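Long-range contact in ribose-phosphate pyrophosphokinase (Thermus thermophilus, PDB 7PN0), which catalyses transfer of the pyrophosphate group of ATP to ribose 5-phosphate, giving phosphoribosyl pyrophosphate, the activated ribose used in nucleotide synthesis: residues L160-L173 and L179-K192. Numbering follows the deposited sequence.
Sequences LENAVVVAPDAGDL and LARRLGLPLAFIDK
V165 and A167 are stitched to segment 186-190 by four backbone hydrogen bonds in the parallel pattern: each bonds to both neighbours of its bridge partner, L187 or F189, the strand axes running 38° apart in the same sense. V165 N donates to P186 O and A167 N to A188 O; A188 N returns to V165 O at 2.7 Å, with 167° at the hydrogen, and I190 N to A167 O. K192 NZ, 4.1 Å from D169 OD2, forms its salt bridge with E229 instead.

On one face of the sheet, V165 CG1, placed opposite the backbone N (chi1 180°), meets L179 CD2 and L187 CD1, while V165 CG2 packs 3.8 Å from A180 CA. Toward the start of strand 163-167, L185 CD2 fits against A163 CB and L160 CD2.

The F189 ring, on this same face, lies with one side over A167 O, 3.4 Å from F189 CD2. A170 N meets the ring edge in plane, and L173 CD2 touches F189 CD2 at 3.8 Å. The ring also meets F189 of a second subunit edge-to-face. Cutting it back to an alanine is likely to open a gap beside L173 and the D169-A170 backbone and to cost that ring pair.

On the other face, V166 CG1 presses on I190 CG2 at 3.5 Å.

The strands form a beta-alpha-beta crossover through helix 173-183, in a mixed sheet consistent with the family's PRTase-like fold. Helix 225-236 packs on V166 and I190, helix 147-157 on L179. Strand 163-167 lies between 187-194 and 213-218, and 200-206 runs antiparallel beyond 187-194.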
ATOM      1  N   LEU A 160      52.782 -13.785   5.702  1.00 30.99           N
ATOM      2  CA  LEU A 160      52.294 -13.430   4.356  1.00 31.95           C
ATOM      3  C   LEU A 160      53.292 -13.897   3.281  1.00 36.84           C
ATOM      4  O   LEU A 160      52.820 -14.155   2.149  1.00 29.61           O
ATOM      5  CB  LEU A 160      52.040 -11.925   4.294  1.00 34.05           C
ATOM      6  CG  LEU A 160      50.838 -11.443   5.110  1.00 33.28           C
ATOM      7  CD1 LEU A 160      50.665  -9.946   4.943  1.00 31.66           C
ATOM      8  CD2 LEU A 160      49.552 -12.177   4.719  1.00 33.69           C
ATOM      9  N   GLU A 161      54.591 -14.028   3.609  1.00 37.04           N
ATOM     10  CA  GLU A 161      55.649 -14.419   2.626  1.00 40.08           C
ATOM     11  C   GLU A 161      55.360 -15.818   2.078  1.00 37.23           C
ATOM     12  O   GLU A 161      55.877 -16.134   1.007  1.00 38.33           O
ATOM     13  CB  GLU A 161      57.076 -14.479   3.204  1.00 47.16           C
ATOM     14  CG  GLU A 161      57.410 -13.473   4.303  1.00 53.29           C
ATOM     15  CD  GLU A 161      57.001 -12.030   4.046  1.00 65.35           C
ATOM     16  OE1 GLU A 161      56.764 -11.293   5.043  1.00 70.78           O
ATOM     17  OE2 GLU A 161      56.916 -11.643   2.852  1.00 67.10           O
ATOM     18  N   ASN A 162      54.595 -16.633   2.804  1.00 35.22           N
ATOM     19  CA  ASN A 162      54.410 -18.081   2.516  1.00 35.52           C
ATOM     20  C   ASN A 162      52.926 -18.463   2.599  1.00 33.00           C
ATOM     21  O   ASN A 162      52.625 -19.651   2.904  1.00 33.67           O
ATOM     22  CB  ASN A 162      55.271 -18.906   3.481  1.00 37.78           C
ATOM     23  CG  ASN A 162      55.238 -20.395   3.214  1.00 38.25           C
ATOM     24  OD1 ASN A 162      55.262 -21.195   4.154  1.00 42.52           O
ATOM     25  ND2 ASN A 162      55.164 -20.777   1.948  1.00 36.91           N
ATOM     26  N   ALA A 163      52.028 -17.518   2.298  1.00 30.71           N
ATOM     27  CA  ALA A 163      50.565 -17.693   2.459  1.00 28.42           C
ATOM     28  C   ALA A 163      49.900 -17.833   1.086  1.00 26.45           C
ATOM     29  O   ALA A 163      50.424 -17.279   0.082  1.00 23.77           O
ATOM     30  CB  ALA A 163      49.997 -16.531   3.228  1.00 30.04           C
ATOM     31  N   VAL A 164      48.765 -18.531   1.056  1.00 25.44           N
ATOM     32  CA  VAL A 164      47.892 -18.612  -0.145  1.00 24.32           C
ATOM     33  C   VAL A 164      46.433 -18.595   0.326  1.00 21.71           C
ATOM     34  O   VAL A 164      46.115 -19.217   1.331  1.00 21.45           O
ATOM     35  CB  VAL A 164      48.226 -19.889  -0.933  1.00 24.33           C
ATOM     36  CG1 VAL A 164      48.062 -21.123  -0.076  1.00 24.10           C
ATOM     37  CG2 VAL A 164      47.421 -20.001  -2.220  1.00 26.76           C
ATOM     38  N   VAL A 165      45.572 -17.893  -0.388  1.00 23.43           N
ATOM     39  CA  VAL A 165      44.116 -17.928  -0.119  1.00 23.77           C
ATOM     40  C   VAL A 165      43.509 -19.088  -0.931  1.00 23.66           C
ATOM     41  O   VAL A 165      43.751 -19.181  -2.149  1.00 22.61           O
ATOM     42  CB  VAL A 165      43.473 -16.557  -0.424  1.00 26.03           C
ATOM     43  CG1 VAL A 165      41.978 -16.561  -0.160  1.00 26.42           C
ATOM     44  CG2 VAL A 165      44.139 -15.447   0.371  1.00 29.11           C
ATOM     45  N   VAL A 166      42.728 -19.945  -0.295  1.00 20.74           N
ATOM     46  CA  VAL A 166      42.148 -21.132  -0.961  1.00 22.98           C
ATOM     47  C   VAL A 166      40.630 -20.993  -0.928  1.00 23.42           C
ATOM     48  O   VAL A 166      40.084 -20.818   0.179  1.00 23.64           O
ATOM     49  CB  VAL A 166      42.590 -22.425  -0.263  1.00 22.59           C
ATOM     50  CG1 VAL A 166      41.991 -23.643  -0.946  1.00 24.06           C
ATOM     51  CG2 VAL A 166      44.110 -22.499  -0.163  1.00 22.59           C
ATOM     52  N   ALA A 167      39.982 -21.127  -2.081  1.00 24.73           N
ATOM     53  CA  ALA A 167      38.522 -21.370  -2.142  1.00 24.50           C
ATOM     54  C   ALA A 167      38.274 -22.872  -2.193  1.00 25.78           C
ATOM     55  O   ALA A 167      38.817 -23.542  -3.065  1.00 28.39           O
ATOM     56  CB  ALA A 167      37.943 -20.690  -3.343  1.00 27.51           C
ATOM     57  N   PRO A 168      37.508 -23.449  -1.251  1.00 24.08           N
ATOM     58  CA  PRO A 168      37.127 -24.859  -1.319  1.00 29.38           C
ATOM     59  C   PRO A 168      35.787 -25.179  -2.006  1.00 29.45           C
ATOM     60  O   PRO A 168      35.312 -26.276  -1.864  1.00 30.44           O
ATOM     61  CB  PRO A 168      37.008 -25.174   0.174  1.00 26.34           C
ATOM     62  CG  PRO A 168      36.343 -23.940   0.722  1.00 26.72           C
ATOM     63  CD  PRO A 168      37.027 -22.811  -0.014  1.00 24.95           C
ATOM     64  N   ASP A 169      35.158 -24.182  -2.617  1.00 29.63           N
ATOM     65  CA  ASP A 169      33.838 -24.304  -3.297  1.00 30.69           C
ATOM     66  C   ASP A 169      33.760 -23.197  -4.325  1.00 30.56           C
ATOM     67  O   ASP A 169      34.236 -22.105  -3.999  1.00 27.95           O
ATOM     68  CB  ASP A 169      32.662 -24.145  -2.335  1.00 34.50           C
ATOM     69  CG  ASP A 169      32.181 -25.424  -1.680  1.00 37.63           C
ATOM     70  OD1 ASP A 169      31.729 -26.330  -2.425  1.00 46.65           O
ATOM     71  OD2 ASP A 169      32.220 -25.497  -0.422  1.00 39.33           O
ATOM     72  N   ALA A 170      33.166 -23.447  -5.498  1.00 28.58           N
ATOM     73  CA  ALA A 170      33.058 -22.438  -6.573  1.00 27.83           C
ATOM     74  C   ALA A 170      32.478 -21.145  -6.008  1.00 25.94           C
ATOM     75  O   ALA A 170      33.010 -20.095  -6.381  1.00 29.05           O
ATOM     76  CB  ALA A 170      32.192 -22.935  -7.721  1.00 29.76           C
ATOM     77  N   GLY A 171      31.434 -21.227  -5.160  1.00 27.67           N
ATOM     78  CA  GLY A 171      30.729 -20.060  -4.592  1.00 27.65           C
ATOM     79  C   GLY A 171      31.627 -19.174  -3.730  1.00 29.32           C
ATOM     80  O   GLY A 171      31.231 -18.020  -3.490  1.00 25.06           O
ATOM     81  N   ASP A 172      32.806 -19.670  -3.317  1.00 28.23           N
ATOM     82  CA  ASP A 172      33.715 -19.014  -2.334  1.00 32.53           C
ATOM     83  C   ASP A 172      34.809 -18.224  -3.063  1.00 29.67           C
ATOM     84  O   ASP A 172      35.496 -17.431  -2.397  1.00 27.24           O
ATOM     85  CB  ASP A 172      34.339 -20.040  -1.380  1.00 30.30           C
ATOM     86  CG  ASP A 172      33.392 -20.614  -0.333  1.00 35.46           C
ATOM     87  OD1 ASP A 172      32.230 -20.121  -0.239  1.00 32.49           O
ATOM     88  OD2 ASP A 172      33.807 -21.587   0.373  1.00 30.53           O
ATOM     89  N   LEU A 173      34.907 -18.359  -4.393  1.00 27.93           N
ATOM     90  CA  LEU A 173      35.992 -17.770  -5.216  1.00 28.61           C
ATOM     91  C   LEU A 173      35.966 -16.234  -5.160  1.00 26.23           C
ATOM     92  O   LEU A 173      37.042 -15.611  -5.110  1.00 26.44           O
ATOM     93  CB  LEU A 173      35.806 -18.276  -6.652  1.00 32.17           C
ATOM     94  CG  LEU A 173      36.937 -19.057  -7.323  1.00 34.61           C
ATOM     95  CD1 LEU A 173      38.081 -19.431  -6.415  1.00 33.89           C
ATOM     96  CD2 LEU A 173      36.389 -20.298  -8.014  1.00 35.31           C
ATOM     97  N   LEU A 179      40.012 -11.131  -0.787  1.00 23.62           N
ATOM     98  CA  LEU A 179      40.987 -11.291   0.323  1.00 22.15           C
ATOM     99  C   LEU A 179      42.397 -11.421  -0.264  1.00 22.78           C
ATOM    100  O   LEU A 179      43.324 -10.745   0.213  1.00 21.66           O
ATOM    101  CB  LEU A 179      40.643 -12.536   1.140  1.00 23.70           C
ATOM    102  CG  LEU A 179      41.659 -12.845   2.232  1.00 22.24           C
ATOM    103  CD1 LEU A 179      41.699 -11.730   3.269  1.00 21.93           C
ATOM    104  CD2 LEU A 179      41.347 -14.158   2.896  1.00 23.68           C
ATOM    105  N   ALA A 180      42.546 -12.251  -1.288  1.00 22.47           N
ATOM    106  CA  ALA A 180      43.851 -12.492  -1.943  1.00 23.49           C
ATOM    107  C   ALA A 180      44.401 -11.165  -2.455  1.00 23.40           C
ATOM    108  O   ALA A 180      45.624 -10.910  -2.290  1.00 24.85           O
ATOM    109  CB  ALA A 180      43.707 -13.509  -3.051  1.00 23.66           C
ATOM    110  N   ARG A 181      43.578 -10.372  -3.127  1.00 24.43           N
ATOM    111  CA  ARG A 181      44.038  -9.099  -3.728  1.00 26.93           C
ATOM    112  C   ARG A 181      44.449  -8.146  -2.592  1.00 26.28           C
ATOM    113  O   ARG A 181      45.460  -7.455  -2.768  1.00 23.35           O
ATOM    114  CB  ARG A 181      42.992  -8.523  -4.691  1.00 31.57           C
ATOM    115  CG  ARG A 181      42.865  -9.312  -5.999  1.00 37.48           C
ATOM    116  CD  ARG A 181      41.936  -8.716  -7.067  1.00 41.39           C
ATOM    117  NE  ARG A 181      40.720  -8.149  -6.482  1.00 45.65           N
ATOM    118  CZ  ARG A 181      39.546  -8.775  -6.327  1.00 44.57           C
ATOM    119  NH1 ARG A 181      38.557  -8.139  -5.728  1.00 44.45           N
ATOM    120  NH2 ARG A 181      39.353 -10.019  -6.748  1.00 41.76           N
ATOM    121  N   ARG A 182      43.709  -8.130  -1.479  1.00 24.44           N
ATOM    122  CA  ARG A 182      43.975  -7.230  -0.324  1.00 24.90           C
ATOM    123  C   ARG A 182      45.303  -7.581   0.359  1.00 24.30           C
ATOM    124  O   ARG A 182      45.996  -6.633   0.801  1.00 26.59           O
ATOM    125  CB  ARG A 182      42.839  -7.290   0.696  1.00 25.46           C
ATOM    126  CG  ARG A 182      41.650  -6.424   0.331  1.00 27.62           C
ATOM    127  CD  ARG A 182      40.503  -6.638   1.306  1.00 26.12           C
ATOM    128  NE  ARG A 182      39.360  -5.860   0.886  1.00 26.26           N
ATOM    129  CZ  ARG A 182      39.197  -4.550   1.069  1.00 25.64           C
ATOM    130  NH1 ARG A 182      40.107  -3.792   1.669  1.00 24.47           N
ATOM    131  NH2 ARG A 182      38.113  -3.987   0.586  1.00 26.48           N
ATOM    132  N   LEU A 183      45.634  -8.870   0.457  1.00 24.05           N
ATOM    133  CA  LEU A 183      46.876  -9.366   1.119  1.00 24.54           C
ATOM    134  C   LEU A 183      48.036  -9.600   0.136  1.00 27.59           C
ATOM    135  O   LEU A 183      49.096 -10.012   0.620  1.00 26.26           O
ATOM    136  CB  LEU A 183      46.547 -10.675   1.826  1.00 23.60           C
ATOM    137  CG  LEU A 183      45.493 -10.558   2.913  1.00 23.96           C
ATOM    138  CD1 LEU A 183      45.379 -11.855   3.683  1.00 24.41           C
ATOM    139  CD2 LEU A 183      45.836  -9.412   3.860  1.00 24.58           C
ATOM    140  N   GLY A 184      47.830  -9.420  -1.177  1.00 27.75           N
ATOM    141  CA  GLY A 184      48.863  -9.610  -2.214  1.00 27.32           C
ATOM    142  C   GLY A 184      49.288 -11.053  -2.286  1.00 27.72           C
ATOM    143  O   GLY A 184      50.468 -11.311  -2.405  1.00 30.69           O
ATOM    144  N   LEU A 185      48.340 -11.968  -2.222  1.00 26.45           N
ATOM    145  CA  LEU A 185      48.587 -13.418  -2.119  1.00 26.65           C
ATOM    146  C   LEU A 185      48.059 -14.076  -3.385  1.00 28.10           C
ATOM    147  O   LEU A 185      47.116 -13.580  -4.021  1.00 26.76           O
ATOM    148  CB  LEU A 185      47.840 -13.966  -0.903  1.00 29.22           C
ATOM    149  CG  LEU A 185      48.596 -14.195   0.410  1.00 32.06           C
ATOM    150  CD1 LEU A 185      49.860 -13.373   0.554  1.00 30.39           C
ATOM    151  CD2 LEU A 185      47.669 -13.985   1.592  1.00 30.73           C
ATOM    152  N   PRO A 186      48.630 -15.245  -3.735  1.00 26.99           N
ATOM    153  CA  PRO A 186      48.074 -16.088  -4.774  1.00 29.82           C
ATOM    154  C   PRO A 186      46.740 -16.662  -4.289  1.00 30.23           C
ATOM    155  O   PRO A 186      46.522 -16.735  -3.096  1.00 27.77           O
ATOM    156  CB  PRO A 186      49.122 -17.204  -4.964  1.00 31.20           C
ATOM    157  CG  PRO A 186      49.872 -17.256  -3.640  1.00 29.93           C
ATOM    158  CD  PRO A 186      49.824 -15.836  -3.102  1.00 29.45           C
ATOM    159  N   LEU A 187      45.893 -17.045  -5.238  1.00 29.28           N
ATOM    160  CA  LEU A 187      44.562 -17.658  -5.001  1.00 29.55           C
ATOM    161  C   LEU A 187      44.613 -19.085  -5.513  1.00 30.06           C
ATOM    162  O   LEU A 187      45.094 -19.274  -6.621  1.00 32.99           O
ATOM    163  CB  LEU A 187      43.490 -16.831  -5.709  1.00 30.58           C
ATOM    164  CG  LEU A 187      42.050 -17.286  -5.526  1.00 31.40           C
ATOM    165  CD1 LEU A 187      41.624 -17.224  -4.075  1.00 31.25           C
ATOM    166  CD2 LEU A 187      41.115 -16.444  -6.387  1.00 32.31           C
ATOM    167  N   ALA A 188      44.215 -20.060  -4.706  1.00 27.66           N
ATOM    168  CA  ALA A 188      44.168 -21.473  -5.124  1.00 28.97           C
ATOM    169  C   ALA A 188      42.730 -21.946  -4.993  1.00 28.54           C
ATOM    170  O   ALA A 188      41.961 -21.285  -4.280  1.00 28.91           O
ATOM    171  CB  ALA A 188      45.104 -22.304  -4.290  1.00 30.46           C
ATOM    172  N   PHE A 189      42.408 -23.065  -5.632  1.00 25.98           N
ATOM    173  CA  PHE A 189      41.092 -23.728  -5.534  1.00 25.67           C
ATOM    174  C   PHE A 189      41.331 -25.187  -5.176  1.00 26.99           C
ATOM    175  O   PHE A 189      42.167 -25.851  -5.841  1.00 30.83           O
ATOM    176  CB  PHE A 189      40.299 -23.553  -6.838  1.00 26.52           C
ATOM    177  CG  PHE A 189      38.906 -24.119  -6.746  1.00 27.08           C
ATOM    178  CD1 PHE A 189      38.656 -25.457  -6.974  1.00 26.07           C
ATOM    179  CD2 PHE A 189      37.859 -23.315  -6.340  1.00 28.70           C
ATOM    180  CE1 PHE A 189      37.380 -25.981  -6.802  1.00 27.58           C
ATOM    181  CE2 PHE A 189      36.581 -23.836  -6.188  1.00 29.90           C
ATOM    182  CZ  PHE A 189      36.348 -25.172  -6.401  1.00 27.54           C
ATOM    183  N   ILE A 190      40.565 -25.724  -4.237  1.00 29.76           N
ATOM    184  CA  ILE A 190      40.672 -27.165  -3.899  1.00 32.02           C
ATOM    185  C   ILE A 190      39.294 -27.806  -4.100  1.00 35.88           C
ATOM    186  O   ILE A 190      38.325 -27.463  -3.401  1.00 32.82           O
ATOM    187  CB  ILE A 190      41.333 -27.369  -2.516  1.00 32.95           C
ATOM    188  CG1 ILE A 190      41.719 -28.838  -2.284  1.00 33.92           C
ATOM    189  CG2 ILE A 190      40.474 -26.816  -1.376  1.00 33.61           C
ATOM    190  CD1 ILE A 190      42.730 -29.062  -1.135  1.00 31.40           C
ATOM    191  N   ASP A 191      39.185 -28.600  -5.164  1.00 41.00           N
ATOM    192  CA  ASP A 191      37.980 -29.408  -5.475  1.00 41.68           C
ATOM    193  C   ASP A 191      38.103 -30.665  -4.614  1.00 44.12           C
ATOM    194  O   ASP A 191      39.063 -31.440  -4.842  1.00 47.53           O
ATOM    195  CB  ASP A 191      37.876 -29.673  -6.984  1.00 48.18           C
ATOM    196  CG  ASP A 191      36.677 -30.515  -7.393  1.00 51.11           C
ATOM    197  OD1 ASP A 191      35.579 -30.316  -6.833  1.00 54.79           O
ATOM    198  OD2 ASP A 191      36.850 -31.370  -8.261  1.00 58.18           O
ATOM    199  N   LYS A 192      37.218 -30.818  -3.633  1.00 40.02           N
ATOM    200  CA  LYS A 192      37.170 -31.979  -2.715  1.00 44.56           C
ATOM    201  C   LYS A 192      35.753 -32.569  -2.681  1.00 48.42           C
ATOM    202  O   LYS A 192      34.822 -31.905  -3.183  1.00 44.46           O
ATOM    203  CB  LYS A 192      37.661 -31.564  -1.329  1.00 45.71           C
ATOM    204  CG  LYS A 192      37.250 -30.169  -0.878  1.00 46.54           C
ATOM    205  CD  LYS A 192      36.038 -30.162   0.022  1.00 46.10           C
ATOM    206  CE  LYS A 192      35.281 -28.858  -0.064  1.00 42.11           C
ATOM    207  NZ  LYS A 192      34.188 -28.801   0.923  1.00 44.71           N
TER